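Local coordinates for DUF5012 domain-containing protein (Bacteroides thetaiotaomicron, PDB 5FQ8) that is of unknown function but, as a lipoprotein with a bacterial Ig-like domain and a second β-rich C-terminal domain, probably acts at the bacterial cell surface, at residues G[24-29]-G[84-89]; G[49-54]-G[69-74]; G[104-109]-G[206-211]; G[129-134]-G[157-162]. All coordinates share one frame; numbering follows the deposited sequence.

Contact 1 (G[24-29]-G[84-89]); sequences KIVLEK and TVYVAD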
loop_
_atom_site.group_PDB
_atom_site.type_symbol
_atom_site.label_atom_id
_atom_site.label_comp_id
_atom_site.label_asym_id
_atom_site.label_seq_id
_atom_site.Cartn_x
_atom_site.Cartn_y
_atom_site.Cartn_z
ATOM N N LYS G 24 47.409 -35.292 -20.047
ATOM C CA LYS G 24 48.279 -35.785 -21.102
ATOM C C LYS G 24 49.685 -35.952 -20.549
ATOM O O LYS G 24 50.185 -35.082 -19.830
ATOM C CB LYS G 24 48.278 -34.834 -22.303
ATOM C CG LYS G 24 46.908 -34.614 -22.912
ATOM C CD LYS G 24 46.971 -33.687 -24.110
ATOM C CE LYS G 24 45.664 -33.677 -24.892
ATOM N NZ LYS G 24 44.493 -33.240 -24.078
ATOM N N ILE G 25 50.310 -37.075 -20.875
ATOM C CA ILE G 25 51.622 -37.435 -20.361
ATOM C C ILE G 25 52.482 -37.898 -21.523
ATOM O O ILE G 25 52.017 -38.638 -22.396
ATOM C CB ILE G 25 51.520 -38.538 -19.292
ATOM C CG1 ILE G 25 50.901 -37.979 -18.017
ATOM C CG2 ILE G 25 52.874 -39.159 -19.028
ATOM C CD1 ILE G 25 50.863 -38.971 -16.901
ATOM N N VAL G 26 53.734 -37.464 -21.545
ATOM C CA VAL G 26 54.658 -37.854 -22.596
ATOM C C VAL G 26 55.859 -38.514 -21.949
ATOM O O VAL G 26 56.562 -37.890 -21.147
ATOM C CB VAL G 26 55.078 -36.659 -23.458
ATOM C CG1 VAL G 26 56.133 -37.090 -24.440
ATOM C CG2 VAL G 26 53.879 -36.104 -24.190
ATOM N N LEU G 27 56.087 -39.774 -22.294
ATOM C CA LEU G 27 57.186 -40.558 -21.759
ATOM C C LEU G 27 58.073 -41.022 -22.902
ATOM O O LEU G 27 57.625 -41.145 -24.043
ATOM C CB LEU G 27 56.682 -41.777 -20.985
ATOM C CG LEU G 27 55.606 -41.638 -19.914
ATOM C CD1 LEU G 27 55.107 -43.014 -19.565
ATOM C CD2 LEU G 27 56.162 -40.968 -18.694
ATOM N N GLU G 28 59.335 -41.288 -22.592
ATOM C CA GLU G 28 60.273 -41.764 -23.599
ATOM C C GLU G 28 60.246 -43.283 -23.667
ATOM O O GLU G 28 59.917 -43.961 -22.692
ATOM C CB GLU G 28 61.693 -41.278 -23.301
ATOM C CG GLU G 28 61.838 -39.765 -23.225
ATOM C CD GLU G 28 63.280 -39.313 -23.291
ATOM O OE1 GLU G 28 64.098 -40.009 -23.928
ATOM O OE2 GLU G 28 63.597 -38.259 -22.704
ATOM N N LYS G 29 60.593 -43.812 -24.835
ATOM C CA LYS G 29 60.577 -45.254 -25.032
ATOM C C LYS G 29 61.435 -45.931 -23.979
ATOM O O LYS G 29 62.619 -45.619 -23.833
ATOM C CB LYS G 29 61.076 -45.604 -26.429
ATOM C CG LYS G 29 61.096 -47.095 -26.729
ATOM C CD LYS G 29 61.706 -47.367 -28.100
ATOM C CE LYS G 29 61.749 -48.847 -28.432
ATOM N NZ LYS G 29 63.096 -49.261 -28.903
ATOM N N THR G 84 45.691 -39.584 -21.634
ATOM C CA THR G 84 46.387 -39.940 -22.863
ATOM C C THR G 84 47.891 -39.943 -22.635
ATOM O O THR G 84 48.451 -38.943 -22.181
ATOM C CB THR G 84 46.044 -38.957 -23.974
ATOM O OG1 THR G 84 44.625 -38.813 -24.062
ATOM C CG2 THR G 84 46.578 -39.467 -25.286
ATOM N N VAL G 85 48.544 -41.050 -22.972
ATOM C CA VAL G 85 49.973 -41.215 -22.753
ATOM C C VAL G 85 50.655 -41.356 -24.101
ATOM O O VAL G 85 50.245 -42.187 -24.916
ATOM C CB VAL G 85 50.270 -42.433 -21.863
ATOM C CG1 VAL G 85 51.751 -42.670 -21.779
ATOM C CG2 VAL G 85 49.706 -42.214 -20.490
ATOM N N TYR G 86 51.696 -40.554 -24.327
ATOM C CA TYR G 86 52.447 -40.538 -25.574
ATOM C C TYR G 86 53.866 -41.050 -25.355
ATOM O O TYR G 86 54.480 -40.805 -24.315
ATOM C CB TYR G 86 52.511 -39.128 -26.162
ATOM C CG TYR G 86 51.179 -38.449 -26.375
ATOM C CD1 TYR G 86 50.575 -37.732 -25.353
ATOM C CD2 TYR G 86 50.545 -38.492 -27.608
ATOM C CE1 TYR G 86 49.367 -37.092 -25.546
ATOM C CE2 TYR G 86 49.338 -37.855 -27.810
ATOM C CZ TYR G 86 48.753 -37.158 -26.774
ATOM O OH TYR G 86 47.553 -36.522 -26.964
ATOM N N VAL G 87 54.398 -41.743 -26.360
ATOM C CA VAL G 87 55.697 -42.402 -26.267
ATOM C C VAL G 87 56.612 -41.878 -27.368
ATOM O O VAL G 87 56.217 -41.830 -28.537
ATOM C CB VAL G 87 55.553 -43.931 -26.363
ATOM C CG1 VAL G 87 56.860 -44.599 -26.026
ATOM C CG2 VAL G 87 54.480 -44.405 -25.434
ATOM N N ALA G 88 57.844 -41.521 -26.999
ATOM C CA ALA G 88 58.806 -40.968 -27.944
ATOM C C ALA G 88 59.537 -42.081 -28.690
ATOM O O ALA G 88 59.205 -43.260 -28.577
ATOM C CB ALA G 88 59.778 -40.048 -27.221
ATOM N N ASP G 89 60.551 -41.711 -29.467
ATOM C CA ASP G 89 61.265 -42.650 -30.316
ATOM C C ASP G 89 62.649 -43.011 -29.805
ATOM O O ASP G 89 63.274 -43.916 -30.374
ATOM C CB ASP G 89 61.397 -42.072 -31.733
ATOM C CG ASP G 89 61.967 -43.068 -32.729
ATOM O OD1 ASP G 89 61.184 -43.855 -33.288
ATOM O OD2 ASP G 89 63.195 -43.058 -32.945
#
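Thr-84 opens the pairing of two parallel strands: its carbonyl O accepts the N-H of Ile-25 at 2.9 Å, and the CA-H of Lys-24 leans on the same oxygen. Val-85, on the other face of the sheet, meets Leu-27 through its CG1 branch, 4.0 Å from Leu-27 CD1, while its CG2 faces Ile-25 CB; Phe-33 lies against both Val-85 and Leu-27. Tyr-86 is bonded twice through its backbone, N to Ile-25 O at 2.7 Å and O to Leu-27 N at 2.8 Å. Its CG stands beside the backbone N (chi1 -55°), which lays the ring alongside Lys-24, the two side chains running the same way, with Lys-24 CB and Ile-25 O near the ring plane at its edge. The phenol OH ends 4.0 Å from Lys-24 CE, and Val-26 CG2 meets the ring base, 3.9 Å from Tyr-86 CB. All three side chains rest on Val-122 of strand 120-125. Were Tyr-86 replaced by an alanine, the aliphatic flanks of Lys-24 and Val-26 would probably lose their partner and the packing on Val-122 its ring. Val-87 turns CG1 to Lys-29 CA, and Ala-88 N closes the run on Leu-27 O at 3.0 Å. The chemistry thus divides the labour: backbone amides fix the parallel alignment, and side chains supply apolar contact, the lysine through its carbon chain.

Contact 2 (G[49-54]-G[69-74]); sequences ESVQIK and YAAYNE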
loop_
_atom_site.group_PDB
_atom_site.type_symbol
_atom_site.label_atom_id
_atom_site.label_comp_id
_atom_site.label_asym_id
_atom_site.label_seq_id
_atom_site.Cartn_x
_atom_site.Cartn_y
_atom_site.Cartn_z
ATOM N N GLU G 49 38.934 -48.135 -5.111
ATOM C CA GLU G 49 39.372 -49.445 -5.549
ATOM C C GLU G 49 38.461 -50.044 -6.611
ATOM O O GLU G 49 38.792 -51.104 -7.152
ATOM C CB GLU G 49 39.469 -50.377 -4.339
ATOM C CG GLU G 49 38.148 -50.606 -3.600
ATOM C CD GLU G 49 37.753 -49.468 -2.658
ATOM O OE1 GLU G 49 38.129 -48.302 -2.905
ATOM O OE2 GLU G 49 37.063 -49.748 -1.658
ATOM N N SER G 50 37.339 -49.401 -6.929
ATOM C CA SER G 50 36.379 -49.951 -7.874
ATOM C C SER G 50 36.548 -49.412 -9.279
ATOM O O SER G 50 35.854 -49.871 -10.187
ATOM C CB SER G 50 34.951 -49.671 -7.407
ATOM O OG SER G 50 34.647 -50.421 -6.249
ATOM N N VAL G 51 37.434 -48.448 -9.478
ATOM C CA VAL G 51 37.570 -47.823 -10.780
ATOM C C VAL G 51 38.112 -48.847 -11.758
ATOM O O VAL G 51 39.054 -49.583 -11.449
ATOM C CB VAL G 51 38.488 -46.593 -10.695
ATOM C CG1 VAL G 51 38.705 -45.992 -12.067
ATOM C CG2 VAL G 51 37.916 -45.552 -9.737
ATOM N N GLN G 52 37.504 -48.917 -12.927
ATOM C CA GLN G 52 38.009 -49.744 -14.005
ATOM C C GLN G 52 38.804 -48.869 -14.961
ATOM O O GLN G 52 38.517 -47.680 -15.118
ATOM C CB GLN G 52 36.862 -50.446 -14.743
ATOM C CG GLN G 52 35.985 -51.328 -13.851
ATOM C CD GLN G 52 34.676 -51.763 -14.511
ATOM O OE1 GLN G 52 34.482 -51.594 -15.716
ATOM N NE2 GLN G 52 33.771 -52.329 -13.712
ATOM N N ILE G 53 39.827 -49.455 -15.578
ATOM C CA ILE G 53 40.669 -48.750 -16.538
ATOM C C ILE G 53 40.770 -49.570 -17.810
ATOM O O ILE G 53 41.281 -50.693 -17.782
ATOM C CB ILE G 53 42.072 -48.479 -15.986
ATOM C CG1 ILE G 53 41.989 -47.793 -14.637
ATOM C CG2 ILE G 53 42.826 -47.594 -16.933
ATOM C CD1 ILE G 53 43.323 -47.664 -13.981
ATOM N N LYS G 54 40.316 -49.002 -18.924
ATOM C CA LYS G 54 40.418 -49.650 -20.227
ATOM C C LYS G 54 41.547 -49.016 -21.029
ATOM O O LYS G 54 41.619 -47.789 -21.152
ATOM C CB LYS G 54 39.093 -49.562 -20.990
ATOM C CG LYS G 54 38.002 -50.494 -20.437
ATOM C CD LYS G 54 36.610 -50.191 -21.003
ATOM C CE LYS G 54 35.548 -51.151 -20.451
ATOM N NZ LYS G 54 35.847 -52.567 -20.795
ATOM N N TYR G 69 39.314 -44.198 -17.568
ATOM C CA TYR G 69 39.030 -44.463 -16.166
ATOM C C TYR G 69 37.538 -44.315 -15.924
ATOM O O TYR G 69 36.926 -43.343 -16.377
ATOM C CB TYR G 69 39.788 -43.494 -15.261
ATOM C CG TYR G 69 41.284 -43.553 -15.340
ATOM C CD1 TYR G 69 41.968 -42.923 -16.362
ATOM C CD2 TYR G 69 42.022 -44.197 -14.364
ATOM C CE1 TYR G 69 43.334 -42.952 -16.422
ATOM C CE2 TYR G 69 43.385 -44.227 -14.422
ATOM C CZ TYR G 69 44.032 -43.606 -15.453
ATOM O OH TYR G 69 45.394 -43.644 -15.505
ATOM N N ALA G 70 36.957 -45.260 -15.197
ATOM C CA ALA G 70 35.526 -45.191 -14.947
ATOM C C ALA G 70 35.180 -45.864 -13.629
ATOM O O ALA G 70 35.811 -46.839 -13.218
ATOM C CB ALA G 70 34.734 -45.833 -16.087
ATOM N N ALA G 71 34.164 -45.334 -12.982
ATOM C CA ALA G 71 33.608 -45.920 -11.779
ATOM C C ALA G 71 32.106 -45.984 -11.954
ATOM O O ALA G 71 31.514 -45.132 -12.617
ATOM C CB ALA G 71 33.962 -45.113 -10.539
ATOM N N TYR G 72 31.488 -46.993 -11.359
ATOM C CA TYR G 72 30.106 -47.301 -11.676
ATOM C C TYR G 72 29.216 -47.257 -10.444
ATOM O O TYR G 72 29.633 -47.572 -9.329
ATOM C CB TYR G 72 29.996 -48.659 -12.345
ATOM C CG TYR G 72 30.570 -48.697 -13.745
ATOM C CD1 TYR G 72 29.837 -48.226 -14.824
ATOM C CD2 TYR G 72 31.836 -49.209 -13.988
ATOM C CE1 TYR G 72 30.346 -48.258 -16.100
ATOM C CE2 TYR G 72 32.351 -49.241 -15.262
ATOM C CZ TYR G 72 31.602 -48.763 -16.315
ATOM O OH TYR G 72 32.100 -48.789 -17.593
ATOM N N ASN G 73 27.977 -46.851 -10.691
ATOM C CA ASN G 73 26.911 -46.748 -9.713
ATOM C C ASN G 73 26.361 -48.131 -9.389
ATOM O O ASN G 73 26.807 -49.150 -9.914
ATOM C CB ASN G 73 25.811 -45.859 -10.279
ATOM C CG ASN G 73 24.893 -45.324 -9.236
ATOM O OD1 ASN G 73 23.684 -45.464 -9.337
ATOM N ND2 ASN G 73 25.457 -44.690 -8.227
ATOM N N GLU G 74 25.368 -48.168 -8.510
ATOM C CA GLU G 74 24.659 -49.418 -8.280
ATOM C C GLU G 74 23.623 -49.665 -9.360
ATOM O O GLU G 74 23.343 -50.818 -9.698
ATOM C CB GLU G 74 24.004 -49.397 -6.906
ATOM C CG GLU G 74 24.365 -50.569 -6.047
ATOM C CD GLU G 74 24.649 -50.158 -4.629
ATOM O OE1 GLU G 74 25.780 -49.700 -4.365
ATOM O OE2 GLU G 74 23.736 -50.271 -3.784
#
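Ile-53 and Tyr-69 lie side by side and point the same way. Ile-53 CG1 stands beside its own backbone N (chi1 -52°), which carries CD1 out to 3.5 Å from Tyr-69 CE2, while CG2 sits over one face of the ring, 4.2 Å above its plane and displaced toward the rim. Val-51 reaches the same ring from its edge with CG1, and its other branch, CG2, meets Ala-71 CB at 4.1 Å. Gln-52 and Tyr-72 are set quite differently: their side chains cross at about a right angle, the amide and ring planes are 46° apart, and OE1 approaches the ring edge, 3.2 Å from Tyr-72 CE2. Between these two groups, Gln-52 and Ala-70 form an antiparallel hydrogen-bonded pair, with Gln-52 N to Ala-70 O at 2.7 Å and Ala-70 N to Gln-52 O at 2.9 Å. The phenol end of Tyr-69 is held elsewhere, its OH bonded to Glu-35, and its ring stacks on Phe-81. Strands 52-54 and 63-72 form a β hairpin at the margin of one sheet; Val-51, touching Leu-17 and Ala-40, packs it against the three-stranded sheet, as in an Ig-like β sandwich.

Contact 3 (G[104-109]-G[206-211]); sequences EGSKRT and FDIIVK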
loop_
_atom_site.group_PDB
_atom_site.type_symbol
_atom_site.label_atom_id
_atom_site.label_comp_id
_atom_site.label_asym_id
_atom_site.label_seq_id
_atom_site.Cartn_x
_atom_site.Cartn_y
_atom_site.Cartn_z
ATOM N N GLU G 104 54.601 -16.191 -26.215
ATOM C CA GLU G 104 54.088 -14.836 -26.049
ATOM C C GLU G 104 53.475 -14.297 -27.335
ATOM O O GLU G 104 52.360 -13.762 -27.321
ATOM C CB GLU G 104 55.202 -13.914 -25.565
ATOM C CG GLU G 104 55.063 -13.488 -24.120
ATOM C CD GLU G 104 53.926 -12.510 -23.910
ATOM O OE1 GLU G 104 53.575 -11.787 -24.864
ATOM O OE2 GLU G 104 53.379 -12.464 -22.788
ATOM N N GLY G 105 54.171 -14.442 -28.456
ATOM C CA GLY G 105 53.734 -13.786 -29.672
ATOM C C GLY G 105 53.019 -14.665 -30.675
ATOM O O GLY G 105 53.569 -14.974 -31.734
ATOM N N SER G 106 51.790 -15.065 -30.372
ATOM C CA SER G 106 50.976 -15.836 -31.300
ATOM C C SER G 106 49.669 -15.104 -31.554
ATOM O O SER G 106 48.987 -14.685 -30.611
ATOM C CB SER G 106 50.714 -17.242 -30.769
ATOM O OG SER G 106 51.942 -17.885 -30.470
ATOM N N LYS G 107 49.320 -14.972 -32.830
ATOM C CA LYS G 107 48.268 -14.064 -33.249
ATOM C C LYS G 107 47.618 -14.593 -34.518
ATOM O O LYS G 107 48.132 -15.498 -35.181
ATOM C CB LYS G 107 48.836 -12.666 -33.493
ATOM C CG LYS G 107 48.110 -11.544 -32.793
ATOM C CD LYS G 107 49.006 -10.323 -32.672
ATOM C CE LYS G 107 50.238 -10.633 -31.837
ATOM N NZ LYS G 107 49.869 -11.367 -30.594
ATOM N N ARG G 108 46.473 -14.008 -34.853
ATOM C CA ARG G 108 45.872 -14.208 -36.160
ATOM C C ARG G 108 46.729 -13.522 -37.222
ATOM O O ARG G 108 47.809 -12.992 -36.947
ATOM C CB ARG G 108 44.452 -13.651 -36.175
ATOM C CG ARG G 108 43.308 -14.631 -36.372
ATOM C CD ARG G 108 42.005 -13.898 -36.052
ATOM N NE ARG G 108 40.804 -14.548 -36.557
ATOM C CZ ARG G 108 40.254 -14.267 -37.732
ATOM N NH1 ARG G 108 40.815 -13.357 -38.514
ATOM N NH2 ARG G 108 39.154 -14.894 -38.126
ATOM N N THR G 109 46.238 -13.522 -38.456
ATOM C CA THR G 109 46.907 -12.790 -39.526
ATOM C C THR G 109 45.909 -12.425 -40.620
ATOM O O THR G 109 46.033 -11.378 -41.262
ATOM C CB THR G 109 48.071 -13.609 -40.093
ATOM O OG1 THR G 109 48.962 -13.974 -39.034
ATOM C CG2 THR G 109 48.840 -12.810 -41.133
ATOM N N PHE G 206 47.758 -18.023 -39.059
ATOM C CA PHE G 206 48.201 -17.663 -37.721
ATOM C C PHE G 206 49.720 -17.626 -37.697
ATOM O O PHE G 206 50.383 -18.056 -38.643
ATOM C CB PHE G 206 47.670 -18.652 -36.679
ATOM C CG PHE G 206 46.210 -18.944 -36.822
ATOM C CD1 PHE G 206 45.770 -19.945 -37.670
ATOM C CD2 PHE G 206 45.274 -18.206 -36.122
ATOM C CE1 PHE G 206 44.428 -20.208 -37.812
ATOM C CE2 PHE G 206 43.931 -18.464 -36.261
ATOM C CZ PHE G 206 43.509 -19.468 -37.110
ATOM N N ASP G 207 50.281 -17.110 -36.603
ATOM C CA ASP G 207 51.730 -16.952 -36.482
ATOM C C ASP G 207 52.205 -17.419 -35.103
ATOM O O ASP G 207 52.732 -16.667 -34.292
ATOM C CB ASP G 207 52.127 -15.502 -36.751
ATOM C CG ASP G 207 51.547 -14.536 -35.731
ATOM O OD1 ASP G 207 50.739 -14.969 -34.879
ATOM O OD2 ASP G 207 51.908 -13.342 -35.783
ATOM N N ILE G 208 52.042 -18.703 -34.824
ATOM C CA ILE G 208 52.223 -19.164 -33.456
ATOM C C ILE G 208 53.642 -19.656 -33.224
ATOM O O ILE G 208 54.427 -19.819 -34.166
ATOM C CB ILE G 208 51.196 -20.255 -33.106
ATOM C CG1 ILE G 208 51.673 -21.618 -33.583
ATOM C CG2 ILE G 208 49.850 -19.950 -33.747
ATOM C CD1 ILE G 208 50.691 -22.695 -33.264
ATOM N N ILE G 209 53.971 -19.889 -31.960
ATOM C CA ILE G 209 55.296 -20.338 -31.563
ATOM C C ILE G 209 55.157 -20.995 -30.199
ATOM O O ILE G 209 54.346 -20.569 -29.370
ATOM C CB ILE G 209 56.296 -19.157 -31.561
ATOM C CG1 ILE G 209 57.733 -19.657 -31.466
ATOM C CG2 ILE G 209 55.979 -18.185 -30.439
ATOM C CD1 ILE G 209 58.750 -18.617 -31.875
ATOM N N VAL G 210 55.926 -22.061 -29.976
ATOM C CA VAL G 210 55.724 -22.915 -28.812
ATOM C C VAL G 210 57.022 -23.088 -28.034
ATOM O O VAL G 210 58.122 -23.053 -28.593
ATOM C CB VAL G 210 55.158 -24.291 -29.216
ATOM C CG1 VAL G 210 53.924 -24.115 -30.082
ATOM C CG2 VAL G 210 56.211 -25.113 -29.935
ATOM N N LYS G 211 56.871 -23.294 -26.726
ATOM C CA LYS G 211 57.981 -23.474 -25.800
ATOM C C LYS G 211 57.501 -24.312 -24.624
ATOM O O LYS G 211 56.321 -24.279 -24.266
ATOM C CB LYS G 211 58.523 -22.129 -25.302
ATOM C CG LYS G 211 59.498 -22.233 -24.138
ATOM C CD LYS G 211 59.797 -20.886 -23.525
ATOM C CE LYS G 211 60.688 -20.081 -24.436
ATOM N NZ LYS G 211 61.866 -20.895 -24.837
#
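Lys-107 O receives two approaches from the opposite strand: the N-H of Asp-207, with Asp-207 N 3.0 Å from Lys-107 O, and the CA-H of Phe-206, with Phe-206 CA 3.3 Å from Lys-107 O. The Asp-207 carboxylate turns back to the same residue because its CG stands between the backbone N and the carbonyl carbon (chi1 63°); OD1 is thereby placed beside the backbone N of Lys-107, so close in the model that the bond between them is doubtful. The ammonium of Lys-107 goes elsewhere, NZ bonding weakly to Ser-106 O and remaining 5.7 Å from Asp-207 OD1. Farther along, a hydroxyl stands in for a backbone carbonyl: Ser-106 OG accepts the N-H of Ile-209 at 3.2 Å in a bent bond, and rests against Ile-208 CA. At the other end Arg-108 meets Phe-206 with its aliphatic base, CG being 3.9 Å from CE2, while its guanidinium plane is steeply turned, 80° from the ring. Trp-140 touches both residues. The arrangement is that of an irregular antiparallel pairing in which a serine hydroxyl takes the place of one backbone acceptor, found where strand 204-211, itself interrupted, runs among strands 98-102, 106-110 and 193-200 in the branched or curled sheet of the C-terminal domain.

Contact 4 (G[129-134]-G[157-162]); sequences GIFYIS and FELNDD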
loop_
_atom_site.group_PDB
_atom_site.type_symbol
_atom_site.label_atom_id
_atom_site.label_comp_id
_atom_site.label_asym_id
_atom_site.label_seq_id
_atom_site.Cartn_x
_atom_site.Cartn_y
_atom_site.Cartn_z
ATOM N N GLY G 129 62.956 -38.956 -37.576
ATOM C CA GLY G 129 62.782 -37.680 -38.233
ATOM C C GLY G 129 61.392 -37.100 -38.086
ATOM O O GLY G 129 61.222 -35.880 -38.113
ATOM N N ILE G 130 60.392 -37.956 -37.920
ATOM C CA ILE G 130 58.991 -37.557 -37.997
ATOM C C ILE G 130 58.440 -37.352 -36.592
ATOM O O ILE G 130 58.673 -38.168 -35.695
ATOM C CB ILE G 130 58.168 -38.602 -38.776
ATOM C CG1 ILE G 130 58.694 -38.742 -40.206
ATOM C CG2 ILE G 130 56.704 -38.222 -38.795
ATOM C CD1 ILE G 130 59.738 -39.818 -40.392
ATOM N N PHE G 131 57.707 -36.261 -36.399
ATOM C CA PHE G 131 57.128 -35.917 -35.108
ATOM C C PHE G 131 55.617 -35.789 -35.226
ATOM O O PHE G 131 55.103 -35.306 -36.237
ATOM C CB PHE G 131 57.689 -34.604 -34.580
ATOM C CG PHE G 131 59.140 -34.659 -34.216
ATOM C CD1 PHE G 131 60.114 -34.833 -35.180
ATOM C CD2 PHE G 131 59.529 -34.524 -32.896
ATOM C CE1 PHE G 131 61.447 -34.883 -34.834
ATOM C CE2 PHE G 131 60.859 -34.568 -32.544
ATOM C CZ PHE G 131 61.821 -34.747 -33.513
ATOM N N TYR G 132 54.905 -36.207 -34.182
ATOM C CA TYR G 132 53.457 -36.055 -34.124
ATOM C C TYR G 132 53.104 -34.777 -33.382
ATOM O O TYR G 132 53.656 -34.503 -32.313
ATOM C CB TYR G 132 52.806 -37.248 -33.427
ATOM C CG TYR G 132 51.329 -37.063 -33.144
ATOM C CD1 TYR G 132 50.377 -37.425 -34.085
ATOM C CD2 TYR G 132 50.886 -36.536 -31.930
ATOM C CE1 TYR G 132 49.031 -37.267 -33.833
ATOM C CE2 TYR G 132 49.541 -36.372 -31.670
ATOM C CZ TYR G 132 48.620 -36.741 -32.626
ATOM O OH TYR G 132 47.278 -36.587 -32.376
ATOM N N ILE G 133 52.171 -34.010 -33.938
ATOM C CA ILE G 133 51.752 -32.731 -33.379
ATOM C C ILE G 133 50.249 -32.778 -33.168
ATOM O O ILE G 133 49.501 -33.143 -34.081
ATOM C CB ILE G 133 52.148 -31.554 -34.291
ATOM C CG1 ILE G 133 51.484 -30.261 -33.829
ATOM C CG2 ILE G 133 51.795 -31.846 -35.733
ATOM C CD1 ILE G 133 52.210 -29.570 -32.715
ATOM N N SER G 134 49.810 -32.409 -31.971
ATOM C CA SER G 134 48.400 -32.525 -31.641
ATOM C C SER G 134 47.573 -31.355 -32.148
ATOM O O SER G 134 46.355 -31.495 -32.279
ATOM C CB SER G 134 48.225 -32.642 -30.136
ATOM O OG SER G 134 48.743 -31.492 -29.502
ATOM N N PHE G 157 55.138 -34.069 -39.002
ATOM C CA PHE G 157 56.154 -33.261 -39.664
ATOM C C PHE G 157 57.526 -33.888 -39.441
ATOM O O PHE G 157 57.754 -34.564 -38.435
ATOM C CB PHE G 157 56.116 -31.800 -39.189
ATOM C CG PHE G 157 56.291 -31.611 -37.704
ATOM C CD1 PHE G 157 57.534 -31.723 -37.114
ATOM C CD2 PHE G 157 55.213 -31.283 -36.904
ATOM C CE1 PHE G 157 57.711 -31.517 -35.769
ATOM C CE2 PHE G 157 55.377 -31.088 -35.547
ATOM C CZ PHE G 157 56.629 -31.209 -34.978
ATOM N N GLU G 158 58.440 -33.658 -40.392
ATOM C CA GLU G 158 59.750 -34.321 -40.440
ATOM C C GLU G 158 60.872 -33.291 -40.340
ATOM O O GLU G 158 61.133 -32.561 -41.300
ATOM C CB GLU G 158 59.900 -35.139 -41.719
ATOM C CG GLU G 158 61.207 -35.906 -41.815
ATOM C CD GLU G 158 61.490 -36.418 -43.211
ATOM O OE1 GLU G 158 60.546 -36.886 -43.884
ATOM O OE2 GLU G 158 62.660 -36.345 -43.637
ATOM N N LEU G 159 61.550 -33.255 -39.192
ATOM C CA LEU G 159 62.556 -32.232 -38.914
ATOM C C LEU G 159 63.738 -32.331 -39.867
ATOM O O LEU G 159 64.391 -33.375 -39.956
ATOM C CB LEU G 159 63.033 -32.365 -37.470
ATOM C CG LEU G 159 64.069 -31.366 -36.971
ATOM C CD1 LEU G 159 63.454 -29.997 -36.853
ATOM C CD2 LEU G 159 64.600 -31.819 -35.635
ATOM N N ASN G 160 64.021 -31.231 -40.566
ATOM C CA ASN G 160 65.127 -31.139 -41.509
ATOM C C ASN G 160 66.413 -30.706 -40.803
ATOM O O ASN G 160 66.402 -30.199 -39.680
ATOM C CB ASN G 160 64.800 -30.152 -42.630
ATOM C CG ASN G 160 63.557 -30.533 -43.407
ATOM O OD1 ASN G 160 63.180 -31.702 -43.474
ATOM N ND2 ASN G 160 62.919 -29.540 -44.011
ATOM N N ASP G 161 67.536 -30.902 -41.487
ATOM C CA ASP G 161 68.816 -30.502 -40.924
ATOM C C ASP G 161 69.044 -29.003 -41.026
ATOM O O ASP G 161 69.804 -28.448 -40.225
ATOM C CB ASP G 161 69.935 -31.272 -41.614
ATOM C CG ASP G 161 69.598 -32.736 -41.777
ATOM O OD1 ASP G 161 69.784 -33.505 -40.809
ATOM O OD2 ASP G 161 69.126 -33.117 -42.869
ATOM N N ASP G 162 68.400 -28.339 -41.989
ATOM C CA ASP G 162 68.235 -26.893 -41.941
ATOM C C ASP G 162 67.494 -26.452 -40.687
ATOM O O ASP G 162 67.464 -25.254 -40.386
ATOM C CB ASP G 162 67.486 -26.439 -43.199
ATOM C CG ASP G 162 67.432 -24.935 -43.350
ATOM O OD1 ASP G 162 68.206 -24.228 -42.674
ATOM O OD2 ASP G 162 66.625 -24.460 -44.175
#
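Phe-157 and Phe-131 are brought together by unlike first torsions: CG of Phe-157 lies between its backbone N and carbonyl carbon (chi1 57°), swinging the ring over strand 130-133, whereas CG of Phe-131 stands opposite its carbonyl carbon (chi1 -67°). The planes come out nearly parallel, 6° apart, but slid so far, with centroids 5.8 Å from each other, that the rings barely overlap. Contact is instead made by Phe-131 CB, close to Phe-157 CE1, and by Phe-131 O, which sits 4.0 Å above the centre of the Phe-157 ring. That oxygen also accepts Phe-157 N at 3.0 Å, and Phe-131 N returns the bond to Phe-157 O at 2.7 Å. Ile-133 CB meets the far edge of the Phe-157 ring at CE2, its side chain crossing at about a right angle. A serine in place of Phe-157 would probably open a gap between Phe-131 and Ile-133 and leave both without their shared apolar partner. Beyond the rings, Leu-159 N bonds to Gly-129 O at 2.9 Å, and Leu-159 CB touches Phe-131 CE1. Strand 130-133 has strand 120-125 on its other flank, strand 154-159 pairs onward with strand 165-171, and Leu-95 packs on both phenylalanines.

How the contacts relate
Along the chain contact 2 falls between the two segments of contact 1, and contact 4 likewise between those of contact 3; each pair belongs to one domain. Contacts 1 and 2 lie at the outermost strands, 24-27 and 52-54, of a single mixed sheet in the Ig-like domain, joined through its inner neighbours 78-87 and 63-72, with centres 24 Å apart. Contacts 3 and 4 share the large antiparallel sheet of the C-terminal domain, centres 19 Å apart. Contacts 1 and 4 touch, Tyr-86 CE2 lying 4.1 Å from Tyr-132 CE2, as part of the meeting of the two domains, whereas contacts 2 and 3 stand about 40 Å apart between centres. The principle illustrated is two β domains, each with its own strand pairing, meeting through one face of the Ig-like sheet's edge.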